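PDB 2WZ8: cellulosome protein dockerin type I from Clostridium thermocellum, which probably binds carbohydrate as a calcium-containing family 35 carbohydrate-binding module of a cellulosomal protein. Local coordinates for residues V56-N70 with S136-A148. Residues are numbered along the deposited sequence; the frame is centred on the assembly and turned at random. Where two conformers were deposited one is given.
Sequences VPQAGTYRMVVQFAN and SYAPNIDKIAIAA. With CA (calcium ion), chain B.
With CG1 turned beside its own backbone N (chi1 -59°) and the chain bent again at chi2 (-68°), Ile146 brings CD1 back to within 4.0 Å of Met64 CB, while its CG2 meets Tyr62 CD1 at 3.8 Å. Ile141 folds in the same way, and its CD1 reaches Val66 CG1 at 3.8 Å. With Ile144 CD1 against Met64 SD, these groups form a continuous apolar row on the buried face of the sheet; at its end Pro139 CB, from the loop leading into strand 140-147, closes on Phe68 CD1. Tyr62 is held at its far end by a hydrogen bond of 2.6 Å from its OH to Gln58 O, and Val56 CG1 lies over one ring face.

Strands 60-69 and 140-147 run antiparallel as the two central strands of one sheet in a beta-sandwich. Paired backbone hydrogen bonds join Arg63 with Ala147 and Val65 with Ala145. At Gln67 a classic beta bulge intervenes: Gln67 N donates to Lys143 O, but Gln67 O accepts from Asp142 N at 2.8 Å.

Asp142 binds the calcium ion through both O and OD1, alongside Glu12, Glu14, Ser33 and Gln36. This bulge sets a calcium ligand within the strand pairing, and its backbone bond probably limits movement of Asp142.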
loop_
_atom_site.group_PDB
_atom_site.type_symbol
_atom_site.label_atom_id
_atom_site.label_comp_id
_atom_site.label_asym_id
_atom_site.label_seq_id
_atom_site.Cartn_x
_atom_site.Cartn_y
_atom_site.Cartn_z
ATOM N N VAL A 56 1.433 3.705 16.630
ATOM C CA VAL A 56 1.740 5.096 16.995
ATOM C C VAL A 56 1.355 5.372 18.447
ATOM O O VAL A 56 0.446 4.765 18.974
ATOM C CB VAL A 56 1.062 6.109 16.058
ATOM C CG1 VAL A 56 1.619 6.011 14.639
ATOM C CG2 VAL A 56 -0.450 5.989 16.098
ATOM N N PRO A 57 2.052 6.312 19.098
ATOM C CA PRO A 57 1.784 6.552 20.513
ATOM C C PRO A 57 0.579 7.449 20.794
ATOM O O PRO A 57 0.118 7.541 21.943
ATOM C CB PRO A 57 3.046 7.295 20.963
ATOM C CG PRO A 57 3.489 7.991 19.768
ATOM C CD PRO A 57 3.263 7.023 18.649
ATOM N N GLN A 58 0.144 8.173 19.785
ATOM C CA GLN A 58 -0.875 9.222 19.937
ATOM C C GLN A 58 -1.927 9.117 18.876
ATOM O O GLN A 58 -1.601 8.900 17.703
ATOM C CB GLN A 58 -0.234 10.615 19.813
ATOM C CG GLN A 58 0.705 10.981 20.896
ATOM C CD GLN A 58 0.019 11.397 22.158
ATOM O OE1 GLN A 58 -1.159 11.807 22.177
ATOM N NE2 GLN A 58 0.763 11.348 23.235
ATOM N N ALA A 59 -3.180 9.325 19.252
ATOM C CA ALA A 59 -4.244 9.473 18.286
ATOM C C ALA A 59 -4.018 10.738 17.486
ATOM O O ALA A 59 -3.604 11.769 18.028
ATOM C CB ALA A 59 -5.606 9.512 18.959
ATOM N N GLY A 60 -4.276 10.666 16.190
ATOM C CA GLY A 60 -4.145 11.837 15.318
ATOM C C GLY A 60 -3.952 11.480 13.877
ATOM O O GLY A 60 -3.980 10.342 13.491
ATOM N N THR A 61 -3.823 12.520 13.097
ATOM C CA THR A 61 -3.565 12.384 11.659
ATOM C C THR A 61 -2.057 12.329 11.424
ATOM O O THR A 61 -1.261 13.151 11.929
ATOM C CB THR A 61 -4.226 13.527 10.853
ATOM O OG1 THR A 61 -5.649 13.470 11.039
ATOM C CG2 THR A 61 -3.877 13.425 9.376
ATOM N N TYR A 62 -1.675 11.312 10.652
ATOM C CA TYR A 62 -0.284 11.079 10.303
ATOM C C TYR A 62 -0.146 11.101 8.804
ATOM O O TYR A 62 -1.098 10.842 8.064
ATOM C CB TYR A 62 0.180 9.719 10.832
ATOM C CG TYR A 62 0.263 9.681 12.332
ATOM C CD1 TYR A 62 1.486 9.811 12.980
ATOM C CD2 TYR A 62 -0.888 9.526 13.118
ATOM C CE1 TYR A 62 1.570 9.804 14.359
ATOM C CE2 TYR A 62 -0.805 9.512 14.495
ATOM C CZ TYR A 62 0.424 9.637 15.110
ATOM O OH TYR A 62 0.551 9.637 16.481
ATOM N N ARG A 63 1.078 11.306 8.370
ATOM C CA ARG A 63 1.404 11.190 6.945
ATOM C C ARG A 63 1.946 9.797 6.699
ATOM O O ARG A 63 2.948 9.390 7.296
ATOM C CB ARG A 63 2.438 12.242 6.555
ATOM C CG ARG A 63 1.807 13.609 6.422
ATOM C CD ARG A 63 2.785 14.648 5.895
ATOM N NE ARG A 63 3.884 14.872 6.832
ATOM C CZ ARG A 63 5.085 14.299 6.749
ATOM N NH1 ARG A 63 5.358 13.449 5.753
ATOM N NH2 ARG A 63 6.014 14.574 7.669
ATOM N N MET A 64 1.293 9.099 5.790
ATOM C CA MET A 64 1.727 7.767 5.364
ATOM C C MET A 64 2.400 7.912 4.005
ATOM O O MET A 64 1.791 8.317 2.999
ATOM C CB MET A 64 0.551 6.805 5.241
ATOM C CG MET A 64 0.980 5.439 4.717
ATOM S SD MET A 64 -0.350 4.209 4.686
ATOM C CE MET A 64 -1.531 4.902 3.525
ATOM N N VAL A 65 3.686 7.637 4.005
ATOM C CA VAL A 65 4.480 7.699 2.793
ATOM C C VAL A 65 4.491 6.289 2.186
ATOM O O VAL A 65 4.996 5.340 2.797
ATOM C CB VAL A 65 5.951 8.111 3.079
ATOM C CG1 VAL A 65 6.719 8.262 1.735
ATOM C CG2 VAL A 65 6.026 9.395 3.898
ATOM N N VAL A 66 3.915 6.166 1.013
ATOM C CA VAL A 66 3.783 4.884 0.326
ATOM C C VAL A 66 4.806 4.827 -0.788
ATOM O O VAL A 66 4.841 5.694 -1.666
ATOM C CB VAL A 66 2.359 4.706 -0.257
ATOM C CG1 VAL A 66 2.197 3.344 -0.965
ATOM C CG2 VAL A 66 1.265 4.862 0.825
ATOM N N GLN A 67 5.630 3.792 -0.745
ATOM C CA GLN A 67 6.594 3.518 -1.825
ATOM C C GLN A 67 6.030 2.421 -2.710
ATOM O O GLN A 67 5.661 1.371 -2.234
ATOM C CB GLN A 67 7.976 3.154 -1.293
ATOM C CG GLN A 67 9.012 2.989 -2.404
ATOM C CD GLN A 67 10.429 3.098 -1.939
ATOM O OE1 GLN A 67 11.217 2.126 -2.022
ATOM N NE2 GLN A 67 10.781 4.266 -1.456
ATOM N N PHE A 68 5.965 2.712 -3.996
ATOM C CA PHE A 68 5.166 1.910 -4.936
ATOM C C PHE A 68 5.746 1.944 -6.345
ATOM O O PHE A 68 6.533 2.847 -6.678
ATOM C CB PHE A 68 3.704 2.415 -4.941
ATOM C CG PHE A 68 3.539 3.756 -5.608
ATOM C CD1 PHE A 68 3.221 3.841 -6.953
ATOM C CD2 PHE A 68 3.796 4.923 -4.903
ATOM C CE1 PHE A 68 3.136 5.046 -7.596
ATOM C CE2 PHE A 68 3.743 6.143 -5.550
ATOM C CZ PHE A 68 3.397 6.204 -6.893
ATOM N N ALA A 69 5.291 0.992 -7.170
ATOM C CA ALA A 69 5.567 0.990 -8.609
ATOM C C ALA A 69 4.260 0.886 -9.369
ATOM O O ALA A 69 3.355 0.195 -8.955
ATOM C CB ALA A 69 6.541 -0.109 -8.996
ATOM N N ASN A 70 4.201 1.578 -10.497
ATOM C CA ASN A 70 3.036 1.548 -11.377
ATOM C C ASN A 70 3.447 1.895 -12.797
ATOM O O ASN A 70 3.720 3.050 -13.073
ATOM C CB ASN A 70 1.950 2.543 -10.927
ATOM C CG ASN A 70 0.877 2.748 -12.007
ATOM O OD1 ASN A 70 0.668 1.859 -12.844
ATOM N ND2 ASN A 70 0.232 3.906 -12.009
ATOM N N SER A 136 -9.258 -3.962 -12.319
ATOM C CA SER A 136 -8.573 -2.748 -11.836
ATOM C C SER A 136 -7.626 -3.101 -10.703
ATOM O O SER A 136 -8.010 -3.772 -9.739
ATOM C CB SER A 136 -9.600 -1.720 -11.351
ATOM O OG SER A 136 -9.079 -0.405 -11.283
ATOM N N TYR A 137 -6.385 -2.637 -10.818
ATOM C CA TYR A 137 -5.345 -2.965 -9.838
ATOM C C TYR A 137 -4.772 -1.732 -9.167
ATOM O O TYR A 137 -4.599 -0.661 -9.778
ATOM C CB TYR A 137 -4.187 -3.746 -10.472
ATOM C CG TYR A 137 -4.597 -5.125 -10.950
ATOM C CD1 TYR A 137 -4.558 -6.217 -10.089
ATOM C CD2 TYR A 137 -5.072 -5.313 -12.231
ATOM C CE1 TYR A 137 -4.952 -7.460 -10.517
ATOM C CE2 TYR A 137 -5.466 -6.566 -12.671
ATOM C CZ TYR A 137 -5.417 -7.622 -11.793
ATOM O OH TYR A 137 -5.787 -8.864 -12.240
ATOM N N ALA A 138 -4.467 -1.914 -7.894
ATOM C CA ALA A 138 -3.603 -0.983 -7.151
ATOM C C ALA A 138 -2.167 -1.038 -7.665
ATOM O O ALA A 138 -1.783 -1.998 -8.310
ATOM C CB ALA A 138 -3.612 -1.319 -5.642
ATOM N N PRO A 139 -1.381 0.002 -7.405
ATOM C CA PRO A 139 0.043 -0.159 -7.669
ATOM C C PRO A 139 0.616 -1.315 -6.848
ATOM O O PRO A 139 0.045 -1.735 -5.828
ATOM C CB PRO A 139 0.644 1.148 -7.173
ATOM C CG PRO A 139 -0.288 1.616 -6.141
ATOM C CD PRO A 139 -1.646 1.199 -6.592
ATOM N N ASN A 140 1.783 -1.768 -7.287
ATOM C CA ASN A 140 2.600 -2.679 -6.467
ATOM C C ASN A 140 3.157 -1.874 -5.285
ATOM O O ASN A 140 3.649 -0.766 -5.463
ATOM C CB ASN A 140 3.728 -3.287 -7.290
ATOM C CG ASN A 140 3.244 -4.208 -8.366
ATOM O OD1 ASN A 140 2.075 -4.595 -8.381
ATOM N ND2 ASN A 140 4.138 -4.585 -9.254
ATOM N N ILE A 141 3.070 -2.433 -4.090
ATOM C CA ILE A 141 3.469 -1.735 -2.868
ATOM C C ILE A 141 4.748 -2.336 -2.324
ATOM O O ILE A 141 4.843 -3.541 -2.118
ATOM C CB ILE A 141 2.374 -1.720 -1.809
ATOM C CG1 ILE A 141 1.048 -1.204 -2.398
ATOM C CG2 ILE A 141 2.816 -0.944 -0.546
ATOM C CD1 ILE A 141 1.008 0.195 -2.737
ATOM N N ASP A 142 5.745 -1.475 -2.146
ATOM C CA ASP A 142 7.070 -1.869 -1.626
ATOM C C ASP A 142 7.133 -1.823 -0.088
ATOM O O ASP A 142 7.539 -2.776 0.602
ATOM C CB ASP A 142 8.129 -0.975 -2.270
ATOM C CG ASP A 142 9.548 -1.327 -1.889
ATOM O OD1 ASP A 142 9.773 -2.369 -1.223
ATOM O OD2 ASP A 142 10.451 -0.588 -2.347
ATOM N N LYS A 143 6.751 -0.675 0.434
ATOM C CA LYS A 143 6.758 -0.382 1.874
ATOM C C LYS A 143 5.940 0.879 2.131
ATOM O O LYS A 143 5.589 1.597 1.212
ATOM C CB LYS A 143 8.189 -0.196 2.412
ATOM C CG LYS A 143 8.949 0.908 1.780
ATOM C CD LYS A 143 10.233 1.227 2.538
ATOM C CE LYS A 143 11.114 2.212 1.821
ATOM N NZ LYS A 143 12.325 2.648 2.609
ATOM N N ILE A 144 5.645 1.103 3.402
ATOM C CA ILE A 144 5.092 2.361 3.899
ATOM C C ILE A 144 5.914 2.877 5.069
ATOM O O ILE A 144 6.625 2.128 5.739
ATOM C CB ILE A 144 3.591 2.221 4.289
ATOM C CG1 ILE A 144 3.396 1.388 5.550
ATOM C CG2 ILE A 144 2.711 1.699 3.113
ATOM C CD1 ILE A 144 1.969 1.347 6.032
ATOM N N ALA A 145 5.830 4.183 5.276
ATOM C CA ALA A 145 6.395 4.828 6.435
ATOM C C ALA A 145 5.393 5.754 7.046
ATOM O O ALA A 145 4.621 6.382 6.326
ATOM C CB ALA A 145 7.672 5.588 6.055
ATOM N N ILE A 146 5.396 5.824 8.362
ATOM C CA ILE A 146 4.471 6.699 9.073
ATOM C C ILE A 146 5.270 7.805 9.719
ATOM O O ILE A 146 6.218 7.544 10.465
ATOM C CB ILE A 146 3.708 5.925 10.176
ATOM C CG1 ILE A 146 2.921 4.766 9.566
ATOM C CG2 ILE A 146 2.772 6.844 10.989
ATOM C CD1 ILE A 146 1.762 5.183 8.683
ATOM N N ALA A 147 4.896 9.034 9.406
ATOM C CA ALA A 147 5.526 10.229 9.973
ATOM C C ALA A 147 4.495 11.105 10.699
ATOM O O ALA A 147 3.378 11.321 10.204
ATOM C CB ALA A 147 6.166 10.958 8.830
ATOM N N ALA A 148 4.867 11.556 11.904
ATOM C CA ALA A 148 3.993 12.411 12.756
ATOM C C ALA A 148 3.838 13.807 12.209
ATOM O O ALA A 148 2.852 14.472 12.562
ATOM C CB ALA A 148 4.480 12.481 14.277
HETATM CA CA CA B . 9.711 -4.070 0.245
HETATM O O HOH W 1 0.775 13.566 13.941
#